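PDB 3WKY: prophenoloxidase b from Marsupenaeus japonicus, which is a secreted type 3 copper protein that probably hydroxylates monophenols and oxidises o-diphenols once its proenzyme form has been activated. Local coordinates for residues 91-96 against 123-128; 233-238 against 505-510; 215-220 against 331-336; 437-442 against 669-674. One frame throughout, in Å; residues are numbered along the deposited sequence. Where two conformers were deposited one is given.

Contacts 2 and 3 are buried; contact 1 is partly buried and contact 4 lies at the surface. Contacts 2 and 3 share helix 218-239: contact 3 takes its N-terminal end and contact 2 its C-terminal part, their centres about 26 Å apart. Contact 3 joins two helix starts through an arginine stacked on a tyrosine and an asparagine oxygen that accepts a backbone N-H; a salt bridge inside one segment holds the arginine. Contact 2 has no hydrogen bond across it and packs the helix on a β-strand of the ig-like region. Contact 1, in the all-alpha region, lays leucines beside an arginine-aspartate pair. Contact 4 packs two loops together, a valine over a tyrosine ring.

Contact 1 of 4, residues 91-96 against 123-128; sequences KSLNVL and RKDLSP
Leu93 and Leu96 pack on Leu126. Leu93 and Leu126 run past one another, pointing opposite ways, with Leu93 CD2 3.9 Å from Leu126 CD2. Leu96 instead meets Leu126 tip to tip, Leu96 CD2 lying 4.2 Å from Leu126 CD1. Leu96 CD2 also touches the aliphatic CD of Arg123. Leu11 of helix 9-12 packs on both Leu96 and Leu126.

The site lies in the all-alpha domain of the hemocyanin family. Helix 93-103 starts here, with Ser92 as its N-cap: Val95 N donates to Ser92 OG at 3.2 Å. Residues 123-126 form a type I beta turn just after helix 109-122.

The charged pair sits within that turn. A bend at chi3 (67°) turns the guanidinium of Arg123, which holds Asp125 through NE and NH2, one nitrogen to each oxygen. The bond from Arg123 NH2 to Asp125 OD2 is 2.8 Å long and lies in the guanidinium plane; the NE bond to OD1 is tilted 26° from it. Both carboxylate oxygens use syn lone pairs. Leu93 CD2 rests against this pair, 3.5 Å from Asp125 OD2 and 3.6 Å from Arg123 NE.

A water accepts from Arg123 NH2 and donates weakly to Lys91 O. Arg123 NH1 bonds to Ala90 O.

Contact 2 of 4, residues 233-238 against 505-510; sequences YNMERL and IFLAPK
Met235 points its CG away from its own carbonyl carbon, anti to it (chi1 -57°), and the chain then runs extended through SD to CE. This straight shape carries the methyl group from helix 233-238 out to strand 505-509. Leu238, one turn further on, has the same first torsion (chi1 -68°) and brings CD1 to the same proline.

Pro509 receives both side chains, each crossing it at about a right angle. Met235 CG lies 3.9 Å from Pro509 CG. Leu238 CD1 lies 3.9 Å from that same Pro509 CG, so one ring carbon is shared between the two helix residues. Further along the methionine, Met235 SD is 4.0 Å from Pro509 CD. The end of the chain reaches the strand backbone: Met235 CE is 3.7 Å from Leu507 O and 4.1 Å from Ala508 CA. Leu507 adds a looser touch, its CD2 4.4 Å from Met235 SD. No hydrogen bond crosses between the segments, and the packing is apolar.

The axes of helix 233-238 and strand 505-509 come within 9.2 Å, at 36° to each other. Helix 218-239 belongs to the copper-containing domain, and strand 501-509 to the ig-like domain, so the contact joins the two. In the sheet, strand 501-509 lies between strands 588-598 and 528-534. Met235 also touches Thr528 on one neighbour, and Leu238 touches Met588 on the other.

Contact 3 of 4, residues 215-220 against 331-336; sequences RDRRGE and EDYGIN
Arg217 lies flat on the ring of Tyr333, the planes 12° apart. Arg217 CZ sits 4.0 Å from the centroid of the Tyr333 ring, a cation-pi stack. A bend at chi3 (66°) turns the guanidinium over the ring. Glu220 CD packs against Ile335 CG2 at 3.5 Å. Asn336 OD1 accepts from Glu220 N at 2.9 Å; the donor lies in the carbonyl plane, where a lone pair of OD1 points. Gly219 N is also near Asn336 OD1, at 2.8 Å.

Both segments open helices of the copper-containing domain. Arg217 and Tyr333 are the N-cap residues of helices 218-239 and 334-343. The side chain of Asn336 meets backbone nitrogens in the first turn of the other helix.

The second shell fixes the groups. Arg217 NE donates to Glu220 OE1 at 2.8 Å, within the guanidinium plane. Asp332 OD1 accepts from Asn336 ND2 at 3.0 Å and sets the amide's rotation. A leucine in place of Arg217 would probably leave Glu220 without its charged mate and Tyr333 without its stacked cation. Outward, Arg217 NH1 bonds to Asp628 O, Tyr333 OH to Pro629 O and Glu220 OE2 to Met632 N; Leu683 of a neighbouring subunit packs on Tyr333.

Contact 4 of 4, residues 437-442 against 669-674; sequences DDYVSP and SSVLRR
The ring of Tyr439 is covered on both faces. Val671 sits on one, its CB 3.7 Å from the centroid of the Tyr439 ring and only 10° off the ring normal, a CH-pi contact. Ser441 N lies over the opposite face, offset toward the rim, so the chain curls back under its own tyrosine. Val671 CG2 reaches the inner end of the ring, 3.6 Å from Tyr439 CG. Val671 CG1 lies toward the hydroxyl end, 4.1 Å from Tyr439 CZ. The two methyl groups thus straddle the ring along its length. The backbone takes part as well: Val671 O is 3.6 Å from Tyr439 CD1. With CG anti to the backbone N, chi1 176° swings the ring toward the valine and chi2 72° turns its face to it.

The contact joins two surface loops next to the beta-sheet of the ig-like domain. Residues 437-442 link strands 424-432 and 445-456. Residues 669-674 come after strand 655-664. The first three of them end a 3-10 segment, and Leu672 N bonds back to Ser669 O. A glycine in place of Tyr439 removes the ring, and Val671 would probably be left without its packing partner, with a gap opened between the loops.

Leu672 packs next to this pair. Its CD2 lies against the backbone carbonyl of Asp437, 3.1 Å from Asp437 O. Leu672 CD2 is also 4.2 Å from Asp438 CB and 4.4 Å from Tyr439 CB. The charges of Asp438 and Arg673 do not meet: Asp438 OD1 and Arg673 NE are 6.1 Å apart. Around the pair, Val671 also touches Ile436 and Leu665, and Tyr439 touches Leu445 of strand 445-456.

Contact 1 of 4, residues 91-96 against 123-128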
# COMPACT_ATOMS: atom_id res chain seq x y z
N LYS A 91 -53.47 26.80 20.61
CA LYS A 91 -54.22 27.09 21.82
C LYS A 91 -55.10 25.93 22.29
O LYS A 91 -55.44 25.87 23.48
CB LYS A 91 -55.04 28.38 21.67
CG LYS A 91 -56.04 28.36 20.54
CD LYS A 91 -56.62 29.76 20.35
CE LYS A 91 -58.00 29.72 19.74
NZ LYS A 91 -58.57 31.09 19.63
N SER A 92 -55.43 25.01 21.40
CA SER A 92 -56.22 23.84 21.79
C SER A 92 -55.99 22.66 20.86
O SER A 92 -55.43 22.82 19.78
CB SER A 92 -57.71 24.18 21.79
OG SER A 92 -58.18 24.36 20.46
N LEU A 93 -56.44 21.48 21.28
CA LEU A 93 -56.34 20.30 20.43
C LEU A 93 -57.19 20.40 19.16
O LEU A 93 -56.82 19.86 18.12
CB LEU A 93 -56.69 19.03 21.22
CG LEU A 93 -55.72 18.74 22.37
CD1 LEU A 93 -56.09 17.46 23.10
CD2 LEU A 93 -54.27 18.67 21.85
N ASN A 94 -58.32 21.10 19.24
CA ASN A 94 -59.14 21.34 18.05
C ASN A 94 -58.38 22.20 17.04
O ASN A 94 -58.38 21.91 15.84
CB ASN A 94 -60.47 22.00 18.42
CG ASN A 94 -61.47 21.00 19.00
OD1 ASN A 94 -61.63 19.90 18.49
ND2 ASN A 94 -62.13 21.39 20.09
N VAL A 95 -57.74 23.26 17.53
CA VAL A 95 -56.93 24.11 16.67
C VAL A 95 -55.71 23.35 16.13
O VAL A 95 -55.33 23.51 14.96
CB VAL A 95 -56.49 25.38 17.42
CG1 VAL A 95 -55.43 26.12 16.64
CG2 VAL A 95 -57.69 26.28 17.69
N LEU A 96 -55.09 22.52 16.97
CA LEU A 96 -53.98 21.68 16.51
C LEU A 96 -54.43 20.80 15.34
O LEU A 96 -53.77 20.75 14.30
CB LEU A 96 -53.45 20.81 17.66
CG LEU A 96 -52.53 19.64 17.30
CD1 LEU A 96 -51.35 20.11 16.49
CD2 LEU A 96 -52.06 18.92 18.56
N ARG A 123 -46.36 18.31 24.30
CA ARG A 123 -47.62 18.84 24.83
C ARG A 123 -48.03 18.07 26.08
O ARG A 123 -47.99 16.84 26.11
CB ARG A 123 -48.74 18.79 23.79
CG ARG A 123 -48.64 19.86 22.70
CD ARG A 123 -49.87 19.83 21.79
NE ARG A 123 -51.10 20.24 22.49
CZ ARG A 123 -51.60 21.47 22.46
NH1 ARG A 123 -50.99 22.43 21.77
NH2 ARG A 123 -52.73 21.75 23.12
N LYS A 124 -48.43 18.80 27.12
CA LYS A 124 -48.82 18.18 28.39
C LYS A 124 -50.20 17.53 28.33
O LYS A 124 -50.50 16.66 29.14
CB LYS A 124 -48.78 19.21 29.52
CG LYS A 124 -47.38 19.69 29.86
CD LYS A 124 -47.44 20.93 30.73
CE LYS A 124 -46.05 21.50 30.99
NZ LYS A 124 -45.24 20.61 31.86
N ASP A 125 -51.02 17.94 27.36
CA ASP A 125 -52.36 17.39 27.25
C ASP A 125 -52.43 16.18 26.32
O ASP A 125 -53.51 15.65 26.04
CB ASP A 125 -53.38 18.47 26.84
CG ASP A 125 -53.00 19.18 25.55
OD1 ASP A 125 -51.91 18.91 25.00
OD2 ASP A 125 -53.81 20.02 25.10
N LEU A 126 -51.26 15.75 25.86
CA LEU A 126 -51.15 14.57 25.00
C LEU A 126 -50.23 13.54 25.64
O LEU A 126 -49.29 13.90 26.36
CB LEU A 126 -50.61 14.95 23.61
CG LEU A 126 -51.51 15.81 22.72
CD1 LEU A 126 -50.82 16.06 21.37
CD2 LEU A 126 -52.86 15.13 22.52
N SER A 127 -50.51 12.26 25.41
CA SER A 127 -49.69 11.17 25.92
C SER A 127 -49.10 10.35 24.77
O SER A 127 -49.84 9.88 23.90
CB SER A 127 -50.53 10.26 26.82
OG SER A 127 -49.89 9.00 27.01
N PRO A 128 -47.77 10.16 24.78
CA PRO A 128 -47.07 9.45 23.70
C PRO A 128 -47.60 8.03 23.53
O PRO A 128 -47.55 7.47 22.43
CB PRO A 128 -45.61 9.41 24.20
CG PRO A 128 -45.51 10.51 25.21
CD PRO A 128 -46.86 10.60 25.85
O HOH W 1 -53.36 24.53 24.44

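Contact 2 of 4, residues 233-238 against 505-510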
# COMPACT_ATOMS: atom_id res chain seq x y z
N TYR A 233 -26.87 -5.54 22.38
CA TYR A 233 -26.49 -6.07 21.09
C TYR A 233 -25.36 -7.07 21.25
O TYR A 233 -25.40 -8.16 20.67
CB TYR A 233 -26.03 -4.92 20.21
CG TYR A 233 -25.61 -5.30 18.80
CD1 TYR A 233 -26.52 -5.88 17.91
CD2 TYR A 233 -24.32 -5.02 18.35
CE1 TYR A 233 -26.14 -6.18 16.59
CE2 TYR A 233 -23.93 -5.32 17.04
CZ TYR A 233 -24.85 -5.89 16.17
OH TYR A 233 -24.47 -6.17 14.87
N ASN A 234 -24.35 -6.71 22.04
CA ASN A 234 -23.25 -7.64 22.28
C ASN A 234 -23.69 -8.92 22.97
O ASN A 234 -23.12 -9.98 22.72
CB ASN A 234 -22.14 -6.98 23.09
CG ASN A 234 -21.14 -6.24 22.21
OD1 ASN A 234 -20.98 -6.56 21.02
ND2 ASN A 234 -20.46 -5.25 22.80
N MET A 235 -24.69 -8.84 23.85
CA MET A 235 -25.16 -10.06 24.48
C MET A 235 -25.83 -10.95 23.46
O MET A 235 -25.74 -12.18 23.52
CB MET A 235 -26.12 -9.74 25.63
CG MET A 235 -25.47 -8.84 26.65
SD MET A 235 -26.48 -8.60 28.13
CE MET A 235 -25.69 -7.10 28.69
N GLU A 236 -26.49 -10.33 22.49
CA GLU A 236 -27.10 -11.08 21.42
C GLU A 236 -25.99 -11.71 20.54
O GLU A 236 -26.10 -12.88 20.12
CB GLU A 236 -28.01 -10.14 20.61
CG GLU A 236 -29.19 -10.80 19.95
CD GLU A 236 -30.29 -11.24 20.92
OE1 GLU A 236 -30.23 -10.98 22.16
OE2 GLU A 236 -31.24 -11.87 20.41
N ARG A 237 -24.92 -10.95 20.28
CA ARG A 237 -23.81 -11.49 19.47
C ARG A 237 -23.16 -12.70 20.16
O ARG A 237 -22.93 -13.74 19.54
CB ARG A 237 -22.77 -10.40 19.18
CG ARG A 237 -23.33 -9.24 18.32
CD ARG A 237 -22.28 -8.14 18.08
NE ARG A 237 -21.20 -8.61 17.20
CZ ARG A 237 -21.26 -8.58 15.87
NH1 ARG A 237 -22.33 -8.13 15.24
NH2 ARG A 237 -20.23 -9.04 15.15
N LEU A 238 -22.87 -12.56 21.45
CA LEU A 238 -22.31 -13.69 22.21
C LEU A 238 -23.24 -14.91 22.16
O LEU A 238 -22.77 -16.05 22.05
CB LEU A 238 -21.98 -13.28 23.66
CG LEU A 238 -20.82 -12.29 23.82
CD1 LEU A 238 -20.75 -11.72 25.24
CD2 LEU A 238 -19.49 -12.93 23.44
N ILE A 505 -30.86 -3.10 39.56
CA ILE A 505 -30.59 -4.46 39.11
C ILE A 505 -30.04 -4.43 37.69
O ILE A 505 -30.65 -3.82 36.81
CB ILE A 505 -31.86 -5.29 39.16
CG1 ILE A 505 -32.40 -5.28 40.60
CG2 ILE A 505 -31.60 -6.70 38.67
CD1 ILE A 505 -33.44 -6.32 40.91
N PHE A 506 -28.88 -5.06 37.47
CA PHE A 506 -28.21 -5.01 36.15
C PHE A 506 -27.78 -6.41 35.71
O PHE A 506 -27.55 -7.28 36.55
CB PHE A 506 -26.99 -4.08 36.19
CG PHE A 506 -27.35 -2.62 36.33
CD1 PHE A 506 -27.56 -2.05 37.57
CD2 PHE A 506 -27.48 -1.82 35.20
CE1 PHE A 506 -27.90 -0.71 37.70
CE2 PHE A 506 -27.81 -0.47 35.32
CZ PHE A 506 -28.01 0.08 36.57
N LEU A 507 -27.66 -6.61 34.40
CA LEU A 507 -27.36 -7.92 33.83
C LEU A 507 -26.11 -7.79 32.96
O LEU A 507 -25.91 -6.75 32.32
CB LEU A 507 -28.52 -8.37 32.92
CG LEU A 507 -28.53 -9.80 32.37
CD1 LEU A 507 -29.00 -10.79 33.44
CD2 LEU A 507 -29.42 -9.91 31.13
N ALA A 508 -25.26 -8.82 32.96
CA ALA A 508 -24.12 -8.91 32.04
C ALA A 508 -23.72 -10.36 31.86
O ALA A 508 -23.90 -11.17 32.77
CB ALA A 508 -22.94 -8.09 32.56
N PRO A 509 -23.17 -10.72 30.69
CA PRO A 509 -22.69 -12.10 30.57
C PRO A 509 -21.53 -12.35 31.54
O PRO A 509 -20.78 -11.42 31.87
CB PRO A 509 -22.16 -12.17 29.12
CG PRO A 509 -22.82 -11.02 28.42
CD PRO A 509 -22.97 -9.94 29.45
N LYS A 510 -21.38 -13.59 31.98
CA LYS A 510 -20.29 -13.93 32.88
C LYS A 510 -18.98 -14.14 32.12
O LYS A 510 -17.90 -13.77 32.60
CB LYS A 510 -20.65 -15.18 33.70
CG LYS A 510 -19.61 -15.55 34.74
CD LYS A 510 -20.17 -16.56 35.75
CE LYS A 510 -19.14 -16.90 36.83
NZ LYS A 510 -19.69 -17.87 37.82

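Contact 3 of 4, residues 215-220 against 331-336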
# COMPACT_ATOMS: atom_id res chain seq x y z
N ARG A 215 -35.05 19.61 28.87
CA ARG A 215 -34.79 18.25 29.33
C ARG A 215 -33.78 18.30 30.48
O ARG A 215 -33.02 19.26 30.61
CB ARG A 215 -34.28 17.36 28.19
CG ARG A 215 -35.29 17.11 27.06
CD ARG A 215 -36.51 16.32 27.54
NE ARG A 215 -37.43 16.04 26.43
CZ ARG A 215 -38.33 16.92 25.98
NH1 ARG A 215 -38.43 18.11 26.55
NH2 ARG A 215 -39.12 16.60 24.97
N ASP A 216 -33.78 17.27 31.31
CA ASP A 216 -32.81 17.18 32.39
C ASP A 216 -31.81 16.09 31.99
O ASP A 216 -32.22 14.96 31.71
CB ASP A 216 -33.54 16.79 33.69
CG ASP A 216 -32.61 16.72 34.90
OD1 ASP A 216 -31.76 17.61 35.07
OD2 ASP A 216 -32.76 15.77 35.71
N ARG A 217 -30.52 16.44 31.94
CA ARG A 217 -29.46 15.45 31.72
C ARG A 217 -29.64 14.68 30.41
O ARG A 217 -29.45 13.46 30.35
CB ARG A 217 -29.36 14.50 32.93
CG ARG A 217 -28.97 15.26 34.20
CD ARG A 217 -29.31 14.50 35.49
NE ARG A 217 -28.53 13.28 35.62
CZ ARG A 217 -28.62 12.44 36.65
NH1 ARG A 217 -29.47 12.67 37.65
NH2 ARG A 217 -27.87 11.35 36.67
N ARG A 218 -30.03 15.41 29.37
CA ARG A 218 -30.35 14.78 28.08
C ARG A 218 -29.10 14.19 27.42
O ARG A 218 -29.17 13.15 26.75
CB ARG A 218 -30.98 15.79 27.11
CG ARG A 218 -31.76 15.14 25.95
CD ARG A 218 -31.95 16.12 24.79
NE ARG A 218 -30.63 16.53 24.31
CZ ARG A 218 -29.86 15.79 23.52
NH1 ARG A 218 -30.31 14.64 23.04
NH2 ARG A 218 -28.66 16.22 23.18
N GLY A 219 -27.97 14.87 27.58
CA GLY A 219 -26.70 14.37 27.07
C GLY A 219 -26.29 13.09 27.76
O GLY A 219 -25.77 12.16 27.13
N GLU A 220 -26.53 13.02 29.07
CA GLU A 220 -26.24 11.81 29.79
C GLU A 220 -27.19 10.68 29.37
O GLU A 220 -26.79 9.51 29.28
CB GLU A 220 -26.33 12.06 31.31
CG GLU A 220 -26.09 10.81 32.12
CD GLU A 220 -26.14 11.10 33.60
OE1 GLU A 220 -26.48 12.26 33.95
OE2 GLU A 220 -25.82 10.20 34.41
N GLU A 331 -24.28 22.15 39.89
CA GLU A 331 -23.29 21.95 38.83
C GLU A 331 -23.75 20.86 37.87
O GLU A 331 -24.41 19.91 38.29
CB GLU A 331 -21.93 21.58 39.44
CG GLU A 331 -20.79 21.45 38.43
CD GLU A 331 -19.45 21.14 39.08
OE1 GLU A 331 -19.44 20.65 40.24
OE2 GLU A 331 -18.41 21.38 38.45
N ASP A 332 -23.43 20.98 36.59
CA ASP A 332 -23.82 19.93 35.64
C ASP A 332 -22.96 18.69 35.86
O ASP A 332 -21.85 18.77 36.41
CB ASP A 332 -23.64 20.44 34.21
CG ASP A 332 -24.58 19.76 33.23
OD1 ASP A 332 -25.17 18.71 33.59
OD2 ASP A 332 -24.73 20.28 32.11
N TYR A 333 -23.45 17.53 35.42
CA TYR A 333 -22.67 16.30 35.47
C TYR A 333 -21.73 16.27 34.27
O TYR A 333 -22.12 16.61 33.15
CB TYR A 333 -23.59 15.08 35.36
CG TYR A 333 -24.54 14.89 36.53
CD1 TYR A 333 -25.65 15.72 36.69
CD2 TYR A 333 -24.33 13.89 37.46
CE1 TYR A 333 -26.52 15.55 37.76
CE2 TYR A 333 -25.20 13.71 38.53
CZ TYR A 333 -26.29 14.55 38.67
OH TYR A 333 -27.16 14.38 39.73
N GLY A 334 -20.49 15.83 34.49
CA GLY A 334 -19.52 15.76 33.41
C GLY A 334 -19.99 14.86 32.27
O GLY A 334 -19.81 15.21 31.10
N ILE A 335 -20.57 13.71 32.60
CA ILE A 335 -21.10 12.81 31.58
C ILE A 335 -22.15 13.51 30.71
O ILE A 335 -22.22 13.30 29.49
CB ILE A 335 -21.66 11.50 32.19
CG1 ILE A 335 -22.26 10.58 31.11
CG2 ILE A 335 -22.71 11.79 33.28
CD1 ILE A 335 -21.22 10.11 30.05
N ASN A 336 -22.96 14.39 31.33
CA ASN A 336 -23.96 15.14 30.57
C ASN A 336 -23.32 16.16 29.63
O ASN A 336 -23.72 16.29 28.48
CB ASN A 336 -24.94 15.86 31.50
CG ASN A 336 -26.10 16.46 30.74
OD1 ASN A 336 -26.78 15.77 29.97
ND2 ASN A 336 -26.32 17.76 30.93

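Contact 4 of 4, residues 437-442 against 669-674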
# COMPACT_ATOMS: atom_id res chain seq x y z
N ASP A 437 -48.21 -25.66 29.12
CA ASP A 437 -48.75 -26.71 29.97
C ASP A 437 -47.75 -27.85 30.15
O ASP A 437 -47.02 -28.17 29.21
CB ASP A 437 -50.06 -27.25 29.39
CG ASP A 437 -51.24 -26.32 29.63
OD1 ASP A 437 -51.22 -25.61 30.66
OD2 ASP A 437 -52.17 -26.31 28.80
N ASP A 438 -47.71 -28.39 31.38
CA ASP A 438 -46.88 -29.55 31.72
C ASP A 438 -45.38 -29.25 31.81
O ASP A 438 -44.55 -30.17 31.81
CB ASP A 438 -47.14 -30.72 30.77
CG ASP A 438 -48.55 -31.25 30.89
OD1 ASP A 438 -49.02 -31.42 32.04
OD2 ASP A 438 -49.19 -31.50 29.85
N TYR A 439 -45.03 -27.98 31.91
CA TYR A 439 -43.64 -27.62 32.13
C TYR A 439 -43.58 -26.53 33.18
O TYR A 439 -44.30 -25.54 33.09
CB TYR A 439 -42.95 -27.15 30.84
CG TYR A 439 -41.52 -26.68 31.05
CD1 TYR A 439 -40.51 -27.58 31.33
CD2 TYR A 439 -41.20 -25.33 30.96
CE1 TYR A 439 -39.20 -27.15 31.53
CE2 TYR A 439 -39.90 -24.89 31.15
CZ TYR A 439 -38.91 -25.80 31.43
OH TYR A 439 -37.61 -25.37 31.62
N VAL A 440 -42.73 -26.73 34.18
CA VAL A 440 -42.43 -25.67 35.14
C VAL A 440 -40.93 -25.40 35.09
O VAL A 440 -40.11 -26.29 35.33
CB VAL A 440 -42.85 -26.04 36.58
CG1 VAL A 440 -42.45 -24.92 37.54
CG2 VAL A 440 -44.36 -26.28 36.64
N SER A 441 -40.57 -24.17 34.74
CA SER A 441 -39.16 -23.80 34.64
C SER A 441 -38.45 -23.89 35.98
O SER A 441 -38.96 -23.38 36.99
CB SER A 441 -39.03 -22.37 34.09
OG SER A 441 -39.58 -22.27 32.79
N PRO A 442 -37.28 -24.53 36.01
CA PRO A 442 -36.43 -24.52 37.20
C PRO A 442 -36.12 -23.07 37.55
O PRO A 442 -36.15 -22.19 36.68
CB PRO A 442 -35.17 -25.23 36.72
CG PRO A 442 -35.64 -26.14 35.66
CD PRO A 442 -36.75 -25.42 34.96
N SER A 669 -41.69 -26.43 22.27
CA SER A 669 -42.34 -27.64 22.77
C SER A 669 -41.32 -28.68 23.24
O SER A 669 -41.68 -29.66 23.90
CB SER A 669 -43.27 -28.23 21.71
OG SER A 669 -42.53 -28.97 20.75
N SER A 670 -40.04 -28.46 22.91
CA SER A 670 -38.98 -29.38 23.33
C SER A 670 -38.85 -29.50 24.85
O SER A 670 -38.26 -30.46 25.35
CB SER A 670 -37.64 -28.95 22.74
OG SER A 670 -37.18 -27.76 23.34
N VAL A 671 -39.40 -28.54 25.60
CA VAL A 671 -39.31 -28.60 27.06
C VAL A 671 -40.22 -29.68 27.64
O VAL A 671 -40.08 -30.07 28.80
CB VAL A 671 -39.61 -27.26 27.76
CG1 VAL A 671 -38.58 -26.20 27.37
CG2 VAL A 671 -41.03 -26.78 27.47
N LEU A 672 -41.16 -30.15 26.83
CA LEU A 672 -42.16 -31.12 27.29
C LEU A 672 -41.57 -32.51 27.46
O LEU A 672 -40.65 -32.90 26.73
CB LEU A 672 -43.34 -31.17 26.32
CG LEU A 672 -44.13 -29.87 26.22
CD1 LEU A 672 -45.21 -29.97 25.14
CD2 LEU A 672 -44.73 -29.54 27.56
N ARG A 673 -42.11 -33.25 28.42
CA ARG A 673 -41.73 -34.65 28.60
C ARG A 673 -42.03 -35.41 27.32
O ARG A 673 -43.13 -35.34 26.78
CB ARG A 673 -42.50 -35.28 29.76
CG ARG A 673 -42.43 -34.50 31.06
CD ARG A 673 -43.24 -35.19 32.15
NE ARG A 673 -43.75 -34.24 33.13
CZ ARG A 673 -43.09 -33.87 34.23
NH1 ARG A 673 -41.89 -34.37 34.50
NH2 ARG A 673 -43.64 -32.99 35.07
N ARG A 674 -41.03 -36.13 26.83
CA ARG A 674 -41.19 -36.98 25.66
C ARG A 674 -41.45 -38.41 26.12
O ARG A 674 -40.93 -38.82 27.15
CB ARG A 674 -39.94 -36.94 24.77
CG ARG A 674 -40.06 -36.02 23.57
CD ARG A 674 -39.70 -36.75 22.28
NE ARG A 674 -39.94 -35.93 21.10
CZ ARG A 674 -39.01 -35.20 20.49
NH1 ARG A 674 -37.77 -35.19 20.95
NH2 ARG A 674 -39.32 -34.49 19.42